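PDB 7OTJ: ATP-dependent DNA helicase PIF1 from Candida albicans, which probably couples ATP hydrolysis to 5'-3' unwinding of DNA, G-quadruplexes and forked RNA-DNA hybrids included, maintaining nuclear and mitochondrial genome stability. Local coordinates for residues G79-E82 with N83-K87; G208-P211 with D212-R216. All blocks are in the same frame, centred on the assembly; numbering follows the deposited sequence.

Both contacts are local, each at the N-terminal start of a helix in the PIF1-like helicase part of the chain, and both use the carbonyl of the residue at the N-cap position as acceptor for the amide four residues on. They hold different helices, 81-90 and 212-219, with nearest atoms about 34 Å apart, and do not touch. Interaction 1 is a surface contact: Leu84 alone is buried, Lys80 is at the N-cap position, and a Val81-Ile85 pair faces helix 114-128. Interaction 2 is partly buried, with Thr214 and Ala215 buried. Pro211 holds the N-cap position, and apolar packing reaches back into the preceding loop, while charged pairs involve Asp212, Asp213 and Arg216.

Interaction 1: G79-E82 with N83-K87; sequences GKVE and NLIKK
With chi1 at -177°, Val81 sets CG1 anti to its own nitrogen, while Ile85 puts its CG1 beside the backbone N (chi1 -68°) and extends from there to CD1. The two branches meet at 3.8 Å, Val81 CG1 to Ile85 CD1, an i to i+4 apolar pair in the first turn of helix 81-90, with Lys80 at the N-cap position. Ile123 of helix 114-128 touches both of these side chains, so the pair forms part of the packing between the two helices. The same two residues are joined by the backbone bond from Ile85 N to Val81 O, 2.9 Å.

The carbonyl of Lys80 is gripped by two amides. Leu84 N lies in the carbonyl plane, 3.0 Å from Lys80 O, and its N-H points almost straight at the oxygen (168°). Asn83 N, 2.8 Å from the same Lys80 O, sits above that plane and makes a clearly more bent bond. Leu84 is the buried residue of this turn; its side chain rests on Phe74, while Gly79 O accepts a hydrogen bond from Lys119. Among the exposed residues, the Lys80 and Asn83 side chains cross at a slant, with Lys80 CG 3.4 Å from Asn83 ND2.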
loop_
_atom_site.group_PDB
_atom_site.type_symbol
_atom_site.label_atom_id
_atom_site.label_comp_id
_atom_site.label_asym_id
_atom_site.label_seq_id
_atom_site.Cartn_x
_atom_site.Cartn_y
_atom_site.Cartn_z
ATOM N N GLY A 79 5.552 12.158 18.486
ATOM C CA GLY A 79 5.573 13.099 19.589
ATOM C C GLY A 79 4.376 14.026 19.648
ATOM O O GLY A 79 3.299 13.716 19.127
ATOM N N LYS A 80 4.556 15.180 20.273
ATOM C CA LYS A 80 3.487 16.156 20.382
ATOM C C LYS A 80 3.536 17.125 19.211
ATOM O O LYS A 80 4.590 17.356 18.610
ATOM C CB LYS A 80 3.570 16.906 21.710
ATOM C CG LYS A 80 4.968 17.244 22.160
ATOM C CD LYS A 80 4.994 17.448 23.666
ATOM C CE LYS A 80 3.876 18.378 24.127
ATOM N NZ LYS A 80 3.719 18.344 25.611
ATOM N N VAL A 81 2.367 17.679 18.883
ATOM C CA VAL A 81 2.216 18.484 17.673
ATOM C C VAL A 81 3.195 19.651 17.666
ATOM O O VAL A 81 3.696 20.050 16.608
ATOM C CB VAL A 81 0.759 18.962 17.535
ATOM C CG1 VAL A 81 0.571 19.739 16.238
ATOM C CG2 VAL A 81 -0.187 17.774 17.589
ATOM N N GLU A 82 3.482 20.222 18.838
ATOM C CA GLU A 82 4.432 21.330 18.895
ATOM C C GLU A 82 5.800 20.916 18.359
ATOM O O GLU A 82 6.475 21.702 17.685
ATOM C CB GLU A 82 4.548 21.848 20.331
ATOM C CG GLU A 82 3.302 22.559 20.862
ATOM C CD GLU A 82 2.130 21.620 21.124
ATOM O OE1 GLU A 82 2.353 20.401 21.292
ATOM O OE2 GLU A 82 0.979 22.108 21.159
ATOM N N ASN A 83 6.207 19.669 18.607
ATOM C CA ASN A 83 7.498 19.207 18.106
ATOM C C ASN A 83 7.415 18.795 16.641
ATOM O O ASN A 83 8.331 19.083 15.862
ATOM C CB ASN A 83 8.012 18.043 18.954
ATOM C CG ASN A 83 8.241 18.429 20.402
ATOM O OD1 ASN A 83 8.448 19.599 20.721
ATOM N ND2 ASN A 83 8.212 17.439 21.290
ATOM N N LEU A 84 6.332 18.108 16.260
ATOM C CA LEU A 84 6.124 17.738 14.863
ATOM C C LEU A 84 6.163 18.955 13.948
ATOM O O LEU A 84 6.646 18.871 12.812
ATOM C CB LEU A 84 4.795 17.003 14.710
ATOM C CG LEU A 84 4.663 15.683 15.465
ATOM C CD1 LEU A 84 3.305 15.071 15.180
ATOM C CD2 LEU A 84 5.788 14.717 15.093
ATOM N N ILE A 85 5.631 20.088 14.414
ATOM C CA ILE A 85 5.607 21.290 13.587
ATOM C C ILE A 85 7.016 21.809 13.348
ATOM O O ILE A 85 7.353 22.229 12.234
ATOM C CB ILE A 85 4.716 22.363 14.236
ATOM C CG1 ILE A 85 3.260 21.917 14.209
ATOM C CG2 ILE A 85 4.873 23.692 13.523
ATOM C CD1 ILE A 85 2.348 22.814 14.987
ATOM N N LYS A 86 7.862 21.792 14.381
ATOM C CA LYS A 86 9.235 22.250 14.196
ATOM C C LYS A 86 9.991 21.343 13.232
ATOM O O LYS A 86 10.744 21.826 12.379
ATOM C CB LYS A 86 9.960 22.336 15.544
ATOM C CG LYS A 86 9.304 23.259 16.568
ATOM C CD LYS A 86 10.296 23.739 17.630
ATOM C CE LYS A 86 11.000 22.582 18.323
ATOM N NZ LYS A 86 10.034 21.639 18.952
ATOM N N LYS A 87 9.791 20.027 13.343
ATOM C CA LYS A 87 10.457 19.095 12.435
ATOM C C LYS A 87 10.051 19.359 10.992
ATOM O O LYS A 87 10.899 19.399 10.094
ATOM C CB LYS A 87 10.140 17.652 12.827
ATOM C CG LYS A 87 10.808 16.615 11.935
ATOM C CD LYS A 87 10.454 15.205 12.368
ATOM C CE LYS A 87 11.188 14.175 11.524
ATOM N NZ LYS A 87 10.924 12.785 11.980
#

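Interaction 2: G208-P211 with D212-R216; sequences GNVP and DDTAR
Apolar packing between Val210 and the first turn of helix 212-219 joins the loop to the helix. Val210 holds CG1 anti to its nitrogen (chi1 178°), which lays that methyl against the helix: it is 3.8 Å from Thr214 CG2 and 4.0 Å from Ala215 CB. The Val210 and Thr214 side chains cross at about a right angle. Pro211 CD lies alongside Thr214, 4.0 Å from Thr214 OG1; that hydroxyl is hydrogen-bonded to Asn204 of helix 196-204.

A backbone hydrogen bond runs from Ala215 N to Pro211 O at 3.0 Å. It is nearly straight at the hydrogen (169°). Arg216 N continues the pattern one residue later, onto Asp212 O.

The charged residues are exposed. Arg216 NH2 reaches back to Asp213 OD1, 3.0 Å away, in a salt bridge between residues three apart, and Asp212 forms another with Arg496, whose side chain also touches Val210. The acidic groups of Asp212 and Asp213 lie near the positive end of the helix dipole, probably a favourable place for them. Altogether this is a helix N-terminus, with Pro211 at the N-cap position and Asp212 and Asp213 opening the first turn of helix 212-219.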
loop_
_atom_site.group_PDB
_atom_site.type_symbol
_atom_site.label_atom_id
_atom_site.label_comp_id
_atom_site.label_asym_id
_atom_site.label_seq_id
_atom_site.Cartn_x
_atom_site.Cartn_y
_atom_site.Cartn_z
ATOM N N GLY A 208 -19.332 -9.454 9.985
ATOM C CA GLY A 208 -18.797 -10.493 10.830
ATOM C C GLY A 208 -19.673 -11.727 10.951
ATOM O O GLY A 208 -19.153 -12.813 11.226
ATOM N N ASN A 209 -20.986 -11.587 10.776
ATOM C CA ASN A 209 -21.888 -12.735 10.805
ATOM C C ASN A 209 -21.825 -13.471 9.470
ATOM O O ASN A 209 -22.150 -12.902 8.423
ATOM C CB ASN A 209 -23.316 -12.289 11.112
ATOM C CG ASN A 209 -23.410 -11.468 12.387
ATOM O OD1 ASN A 209 -22.653 -11.680 13.336
ATOM N ND2 ASN A 209 -24.342 -10.522 12.413
ATOM N N VAL A 210 -21.419 -14.736 9.509
ATOM C CA VAL A 210 -21.212 -15.528 8.298
ATOM C C VAL A 210 -22.182 -16.704 8.278
ATOM O O VAL A 210 -22.074 -17.608 9.118
ATOM C CB VAL A 210 -19.758 -16.016 8.205
ATOM C CG1 VAL A 210 -19.566 -16.886 6.970
ATOM C CG2 VAL A 210 -18.796 -14.832 8.209
ATOM N N PRO A 211 -23.137 -16.737 7.347
ATOM C CA PRO A 211 -24.075 -17.865 7.287
ATOM C C PRO A 211 -23.358 -19.162 6.943
ATOM O O PRO A 211 -22.242 -19.164 6.416
ATOM C CB PRO A 211 -25.055 -17.463 6.176
ATOM C CG PRO A 211 -24.865 -15.999 5.989
ATOM C CD PRO A 211 -23.439 -15.709 6.337
ATOM N N ASP A 212 -24.025 -20.281 7.251
ATOM C CA ASP A 212 -23.443 -21.597 6.994
ATOM C C ASP A 212 -23.086 -21.769 5.521
ATOM O O ASP A 212 -21.989 -22.236 5.188
ATOM C CB ASP A 212 -24.404 -22.704 7.446
ATOM C CG ASP A 212 -24.716 -22.636 8.926
ATOM O OD1 ASP A 212 -24.135 -21.771 9.614
ATOM O OD2 ASP A 212 -25.546 -23.436 9.402
ATOM N N ASP A 213 -24.006 -21.405 4.624
ATOM C CA ASP A 213 -23.770 -21.623 3.199
ATOM C C ASP A 213 -22.568 -20.827 2.704
ATOM O O ASP A 213 -21.769 -21.334 1.907
ATOM C CB ASP A 213 -25.020 -21.273 2.395
ATOM C CG ASP A 213 -26.008 -22.411 2.326
ATOM O OD1 ASP A 213 -25.783 -23.447 2.985
ATOM O OD2 ASP A 213 -27.014 -22.271 1.600
ATOM N N THR A 214 -22.422 -19.579 3.160
ATOM C CA THR A 214 -21.240 -18.798 2.805
ATOM C C THR A 214 -19.978 -19.461 3.341
ATOM O O THR A 214 -18.990 -19.628 2.614
ATOM C CB THR A 214 -21.365 -17.362 3.337
ATOM O OG1 THR A 214 -22.397 -16.668 2.625
ATOM C CG2 THR A 214 -20.053 -16.598 3.178
ATOM N N ALA A 215 -20.005 -19.873 4.612
ATOM C CA ALA A 215 -18.848 -20.539 5.204
ATOM C C ALA A 215 -18.517 -21.828 4.465
ATOM O O ALA A 215 -17.345 -22.108 4.184
ATOM C CB ALA A 215 -19.102 -20.821 6.685
ATOM N N ARG A 216 -19.531 -22.634 4.156
ATOM C CA ARG A 216 -19.282 -23.854 3.398
ATOM C C ARG A 216 -18.740 -23.546 2.005
ATOM O O ARG A 216 -17.791 -24.191 1.543
ATOM C CB ARG A 216 -20.566 -24.673 3.311
ATOM C CG ARG A 216 -20.368 -26.037 2.704
ATOM C CD ARG A 216 -21.063 -26.136 1.368
ATOM N NE ARG A 216 -22.499 -26.349 1.509
ATOM C CZ ARG A 216 -23.424 -25.431 1.263
ATOM N NH1 ARG A 216 -23.096 -24.205 0.879
ATOM N NH2 ARG A 216 -24.708 -25.751 1.397
#